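Long-range contact in CbsA (Xanthomonas oryzae pv. oryzae, PDB 5XYH), which probably releases cellobiose from the ends of cellulose chains, as a family 6 exoglucanase that degrades plant cell walls: residues 88-100 and 109-123. Numbering follows the deposited sequence.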
loop_
_atom_site.group_PDB
_atom_site.type_symbol
_atom_site.label_atom_id
_atom_site.label_comp_id
_atom_site.label_asym_id
_atom_site.label_seq_id
_atom_site.Cartn_x
_atom_site.Cartn_y
_atom_site.Cartn_z
ATOM N N VAL A 88 3.753 -7.310 -13.729
ATOM C CA VAL A 88 3.245 -8.252 -12.733
ATOM C C VAL A 88 3.533 -7.654 -11.362
ATOM O O VAL A 88 4.698 -7.520 -10.966
ATOM C CB VAL A 88 3.879 -9.642 -12.875
ATOM C CG1 VAL A 88 3.298 -10.596 -11.848
ATOM C CG2 VAL A 88 3.645 -10.181 -14.272
ATOM N N GLY A 89 2.482 -7.283 -10.640
ATOM C CA GLY A 89 2.647 -6.588 -9.377
ATOM C C GLY A 89 2.769 -7.542 -8.205
ATOM O O GLY A 89 1.892 -8.385 -7.984
ATOM N N LEU A 90 3.852 -7.382 -7.435
ATOM C CA LEU A 90 4.135 -8.189 -6.258
ATOM C C LEU A 90 4.398 -7.275 -5.074
ATOM O O LEU A 90 4.972 -6.192 -5.220
ATOM C CB LEU A 90 5.357 -9.098 -6.446
ATOM C CG LEU A 90 5.334 -10.157 -7.555
ATOM C CD1 LEU A 90 6.660 -10.921 -7.605
ATOM C CD2 LEU A 90 4.164 -11.130 -7.404
ATOM N N VAL A 91 3.976 -7.728 -3.900
ATOM C CA VAL A 91 4.262 -7.057 -2.640
ATOM C C VAL A 91 5.213 -7.962 -1.866
ATOM O O VAL A 91 4.851 -9.082 -1.488
ATOM C CB VAL A 91 2.985 -6.766 -1.851
ATOM C CG1 VAL A 91 3.320 -5.914 -0.651
ATOM C CG2 VAL A 91 1.966 -6.059 -2.748
ATOM N N ILE A 92 6.444 -7.494 -1.685
ATOM C CA ILE A 92 7.463 -8.182 -0.899
ATOM C C ILE A 92 7.210 -7.820 0.564
ATOM O O ILE A 92 7.412 -6.673 0.966
ATOM C CB ILE A 92 8.878 -7.767 -1.342
ATOM C CG1 ILE A 92 9.070 -7.976 -2.859
ATOM C CG2 ILE A 92 9.971 -8.489 -0.508
ATOM C CD1 ILE A 92 8.813 -9.423 -3.349
ATOM N N TYR A 93 6.766 -8.794 1.374
ATOM C CA TYR A 93 6.170 -8.445 2.667
ATOM C C TYR A 93 6.342 -9.600 3.662
ATOM O O TYR A 93 5.383 -10.241 4.087
ATOM C CB TYR A 93 4.692 -8.092 2.470
ATOM C CG TYR A 93 3.936 -7.539 3.669
ATOM C CD1 TYR A 93 4.429 -6.471 4.402
ATOM C CD2 TYR A 93 2.694 -8.061 4.023
ATOM C CE1 TYR A 93 3.726 -5.944 5.485
ATOM C CE2 TYR A 93 1.987 -7.551 5.094
ATOM C CZ TYR A 93 2.515 -6.489 5.828
ATOM O OH TYR A 93 1.814 -5.975 6.901
ATOM N N ASP A 94 7.588 -9.866 4.072
ATOM C CA ASP A 94 7.825 -10.836 5.141
ATOM C C ASP A 94 8.990 -10.430 6.046
ATOM O O ASP A 94 9.703 -11.295 6.564
ATOM C CB ASP A 94 8.077 -12.239 4.568
ATOM C CG ASP A 94 7.714 -13.349 5.559
ATOM O OD1 ASP A 94 6.978 -13.071 6.536
ATOM O OD2 ASP A 94 8.175 -14.491 5.363
ATOM N N MET A 95 9.182 -9.133 6.257
ATOM C CA MET A 95 10.253 -8.644 7.118
ATOM C C MET A 95 10.246 -9.366 8.469
ATOM O O MET A 95 9.178 -9.572 9.057
ATOM C CB MET A 95 10.098 -7.138 7.344
ATOM C CG MET A 95 11.246 -6.527 8.123
ATOM S SD MET A 95 12.761 -6.434 7.140
ATOM C CE MET A 95 12.372 -5.015 6.113
ATOM N N PRO A 96 11.409 -9.758 8.991
ATOM C CA PRO A 96 11.490 -10.141 10.407
ATOM C C PRO A 96 10.936 -9.035 11.297
ATOM O O PRO A 96 11.175 -7.854 11.064
ATOM C CB PRO A 96 12.993 -10.344 10.637
ATOM C CG PRO A 96 13.578 -10.578 9.264
ATOM C CD PRO A 96 12.725 -9.774 8.324
ATOM N N GLY A 97 10.179 -9.426 12.320
ATOM C CA GLY A 97 9.535 -8.436 13.172
ATOM C C GLY A 97 8.577 -7.523 12.433
ATOM O O GLY A 97 8.490 -6.327 12.751
ATOM N N ARG A 98 7.849 -8.072 11.453
ATOM C CA ARG A 98 6.996 -7.280 10.568
ATOM C C ARG A 98 6.007 -6.441 11.364
ATOM O O ARG A 98 5.545 -6.850 12.431
ATOM C CB ARG A 98 6.245 -8.206 9.606
ATOM C CG ARG A 98 5.943 -7.595 8.235
ATOM C CD ARG A 98 5.199 -8.574 7.343
ATOM N NE ARG A 98 3.843 -8.827 7.821
ATOM C CZ ARG A 98 3.083 -9.827 7.404
ATOM N NH1 ARG A 98 3.537 -10.666 6.490
ATOM N NH2 ARG A 98 1.869 -9.993 7.904
ATOM N N ASP A 99 5.721 -5.240 10.858
ATOM C CA ASP A 99 4.696 -4.353 11.413
ATOM C C ASP A 99 4.953 -4.045 12.891
ATOM O O ASP A 99 4.136 -4.329 13.774
ATOM C CB ASP A 99 3.304 -4.954 11.202
ATOM C CG ASP A 99 3.141 -5.560 9.816
ATOM O OD1 ASP A 99 3.063 -4.794 8.828
ATOM O OD2 ASP A 99 3.101 -6.802 9.714
ATOM N N CYS A 100 6.118 -3.455 13.152
ATOM C CA CYS A 100 6.551 -3.285 14.538
ATOM C C CYS A 100 5.599 -2.408 15.353
ATOM O O CYS A 100 5.590 -2.503 16.588
ATOM C CB CYS A 100 7.967 -2.702 14.577
ATOM S SG CYS A 100 8.081 -1.007 13.923
ATOM N N LEU A 109 8.108 -14.193 10.931
ATOM C CA LEU A 109 9.534 -14.267 11.209
ATOM C C LEU A 109 9.883 -13.409 12.413
ATOM O O LEU A 109 9.436 -12.254 12.498
ATOM C CB LEU A 109 10.336 -13.805 9.986
ATOM C CG LEU A 109 10.169 -14.690 8.746
ATOM C CD1 LEU A 109 11.006 -14.183 7.568
ATOM C CD2 LEU A 109 10.565 -16.101 9.105
ATOM N N PRO A 110 10.677 -13.927 13.345
ATOM C CA PRO A 110 11.047 -13.141 14.523
ATOM C C PRO A 110 12.145 -12.138 14.219
ATOM O O PRO A 110 12.973 -12.331 13.327
ATOM C CB PRO A 110 11.537 -14.209 15.510
ATOM C CG PRO A 110 12.119 -15.263 14.632
ATOM C CD PRO A 110 11.243 -15.289 13.391
ATOM N N LEU A 111 12.148 -11.063 15.005
ATOM C CA LEU A 111 13.145 -10.000 14.913
ATOM C C LEU A 111 14.428 -10.443 15.614
ATOM O O LEU A 111 14.803 -9.958 16.685
ATOM C CB LEU A 111 12.603 -8.709 15.507
ATOM C CG LEU A 111 13.498 -7.499 15.252
ATOM C CD1 LEU A 111 13.345 -7.003 13.802
ATOM C CD2 LEU A 111 13.214 -6.389 16.271
ATOM N N THR A 112 15.097 -11.396 14.972
ATOM C CA THR A 112 16.381 -11.929 15.399
ATOM C C THR A 112 17.234 -12.167 14.161
ATOM O O THR A 112 16.726 -12.226 13.037
ATOM C CB THR A 112 16.233 -13.257 16.160
ATOM O OG1 THR A 112 15.686 -14.239 15.271
ATOM C CG2 THR A 112 15.303 -13.110 17.387
ATOM N N GLN A 113 18.539 -12.343 14.383
ATOM C CA GLN A 113 19.426 -12.741 13.291
ATOM C C GLN A 113 18.989 -14.057 12.660
ATOM O O GLN A 113 19.026 -14.211 11.430
ATOM C CB GLN A 113 20.859 -12.847 13.796
ATOM C CG GLN A 113 21.476 -11.503 14.078
ATOM C CD GLN A 113 21.530 -10.628 12.842
ATOM O OE1 GLN A 113 21.851 -11.101 11.747
ATOM N NE2 GLN A 113 21.208 -9.345 13.010
ATOM N N ALA A 114 18.555 -15.022 13.476
ATOM C CA ALA A 114 18.007 -16.240 12.894
ATOM C C ALA A 114 16.796 -15.924 12.018
ATOM O O ALA A 114 16.627 -16.510 10.936
ATOM C CB ALA A 114 17.654 -17.239 13.996
ATOM N N GLY A 115 15.958 -14.978 12.453
ATOM C CA GLY A 115 14.824 -14.583 11.637
ATOM C C GLY A 115 15.267 -13.981 10.321
ATOM O O GLY A 115 14.729 -14.310 9.262
ATOM N N LEU A 116 16.277 -13.118 10.373
ATOM C CA LEU A 116 16.786 -12.486 9.162
ATOM C C LEU A 116 17.340 -13.517 8.183
ATOM O O LEU A 116 17.131 -13.399 6.967
ATOM C CB LEU A 116 17.850 -11.459 9.533
ATOM C CG LEU A 116 18.542 -10.725 8.387
ATOM C CD1 LEU A 116 17.523 -9.939 7.573
ATOM C CD2 LEU A 116 19.632 -9.832 8.924
ATOM N N GLN A 117 18.030 -14.545 8.689
ATOM C CA GLN A 117 18.576 -15.554 7.776
ATOM C C GLN A 117 17.468 -16.348 7.091
ATOM O O GLN A 117 17.599 -16.733 5.922
ATOM C CB GLN A 117 19.520 -16.508 8.513
ATOM C CG GLN A 117 20.290 -17.414 7.543
ATOM C CD GLN A 117 21.215 -16.609 6.642
ATOM O OE1 GLN A 117 22.091 -15.902 7.124
ATOM N NE2 GLN A 117 20.996 -16.685 5.334
ATOM N N ARG A 118 16.384 -16.634 7.815
ATOM C CA ARG A 118 15.235 -17.262 7.174
ATOM C C ARG A 118 14.675 -16.362 6.081
ATOM O O ARG A 118 14.360 -16.829 4.977
ATOM C CB ARG A 118 14.144 -17.584 8.198
ATOM C CG ARG A 118 14.487 -18.655 9.204
ATOM C CD ARG A 118 13.215 -19.114 9.916
ATOM N NE ARG A 118 12.338 -19.827 8.991
ATOM C CZ ARG A 118 11.033 -20.018 9.169
ATOM N NH1 ARG A 118 10.421 -19.537 10.238
ATOM N NH2 ARG A 118 10.335 -20.699 8.267
ATOM N N TYR A 119 14.541 -15.064 6.377
ATOM C CA TYR A 119 14.078 -14.101 5.380
ATOM C C TYR A 119 14.930 -14.171 4.114
ATOM O O TYR A 119 14.405 -14.189 2.992
ATOM C CB TYR A 119 14.116 -12.692 5.982
ATOM C CG TYR A 119 13.634 -11.592 5.062
ATOM C CD1 TYR A 119 12.284 -11.407 4.830
ATOM C CD2 TYR A 119 14.537 -10.705 4.469
ATOM C CE1 TYR A 119 11.828 -10.394 4.006
ATOM C CE2 TYR A 119 14.095 -9.685 3.638
ATOM C CZ TYR A 119 12.734 -9.534 3.422
ATOM O OH TYR A 119 12.267 -8.534 2.613
ATOM N N LYS A 120 16.258 -14.212 4.287
ATOM C CA LYS A 120 17.165 -14.276 3.142
ATOM C C LYS A 120 17.000 -15.579 2.368
ATOM O O LYS A 120 16.851 -15.563 1.141
ATOM C CB LYS A 120 18.617 -14.121 3.604
ATOM C CG LYS A 120 18.974 -12.764 4.185
ATOM C CD LYS A 120 20.404 -12.765 4.720
ATOM C CE LYS A 120 20.845 -11.367 5.146
ATOM N NZ LYS A 120 22.211 -11.396 5.755
ATOM N N THR A 121 17.035 -16.719 3.064
ATOM C CA THR A 121 17.154 -18.014 2.392
ATOM C C THR A 121 15.800 -18.573 1.952
ATOM O O THR A 121 15.651 -18.993 0.801
ATOM C CB THR A 121 17.888 -19.014 3.308
ATOM O OG1 THR A 121 19.183 -18.497 3.637
ATOM C CG2 THR A 121 18.069 -20.361 2.629
ATOM N N GLU A 122 14.801 -18.587 2.840
ATOM C CA GLU A 122 13.534 -19.235 2.509
ATOM C C GLU A 122 12.535 -18.313 1.818
ATOM O O GLU A 122 11.539 -18.801 1.267
ATOM C CB GLU A 122 12.877 -19.803 3.767
ATOM C CG GLU A 122 13.676 -20.857 4.490
ATOM C CD GLU A 122 13.087 -21.171 5.858
ATOM O OE1 GLU A 122 11.881 -21.491 5.941
ATOM O OE2 GLU A 122 13.819 -21.068 6.858
ATOM N N TYR A 123 12.761 -17.000 1.846
ATOM C CA TYR A 123 11.827 -16.045 1.263
ATOM C C TYR A 123 12.468 -15.323 0.080
ATOM O O TYR A 123 12.129 -15.617 -1.066
ATOM C CB TYR A 123 11.329 -15.078 2.350
ATOM C CG TYR A 123 10.305 -14.087 1.863
ATOM C CD1 TYR A 123 8.994 -14.474 1.619
ATOM C CD2 TYR A 123 10.657 -12.762 1.634
ATOM C CE1 TYR A 123 8.059 -13.578 1.160
ATOM C CE2 TYR A 123 9.736 -11.859 1.164
ATOM C CZ TYR A 123 8.439 -12.272 0.922
ATOM O OH TYR A 123 7.521 -11.371 0.455
HETATM O O HOH W 1 7.581 -11.867 8.917
HETATM O O HOH W 2 7.228 -10.681 11.892
#
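Y93 N donates to Y123 OH at 2.8 Å, with an N-H...O angle of 162°. Y123 OH also bonds L51 O, at the end of the neighbouring parallel strand 49-51. The hydroxyl thus links that strand end to Y93, just past the end of strand 86-92. G97 N donates to L109 O at 2.9 Å, tilted from the carbonyl plane. G97 takes the third position of the type II turn M95-R98, where its phi is positive.

Two waters add to the link. Water 1 lies among D94 OD1, M95 O and L109 N. Water 2 accepts from R98 N and donates to L109 O, giving that carbonyl a second partner.

The Y119 and Y123 rings meet the strand end and loop. D94 CB sits 3.5 Å from the Y123 ring centroid, almost on the ring normal. I92 CG2 touches the edge of the same ring at CE2. D94 O comes within 3.1 Å of Y119 CD1. M95 SD stands 5.1 Å from the Y119 ring centroid, above the face that P96 CD also lies over, a Met-aromatic contact. Both tyrosines have CG anti to the backbone N (chi1 near 180°), which sends the rings from the helix toward the strand end. Y119 OH bonds E146, which also takes D94 N and M95 N.

This is the strand-loop-helix step of a beta-alpha-beta unit. Strand 86-92 pairs in parallel with 140-145. Helix 113-131 connects the two in the chain and runs back roughly antiparallel to strand 86-92 (155° for the segments), as in the distorted barrel of family 6 glycosidases. T112 N-caps the helix, its OG1 accepting from G115 N.

P96 makes apolar contacts through CB with L109 CB (4.4 Å) and through CG with L116 CD1 (4.3 Å). Other carbons make van der Waals contacts with oxygens. L109 CD1 is 3.3 Å from D94 O and also touches D94 OD2. P96 CB meets P110 O, while L111 CD1 lies against P96 O.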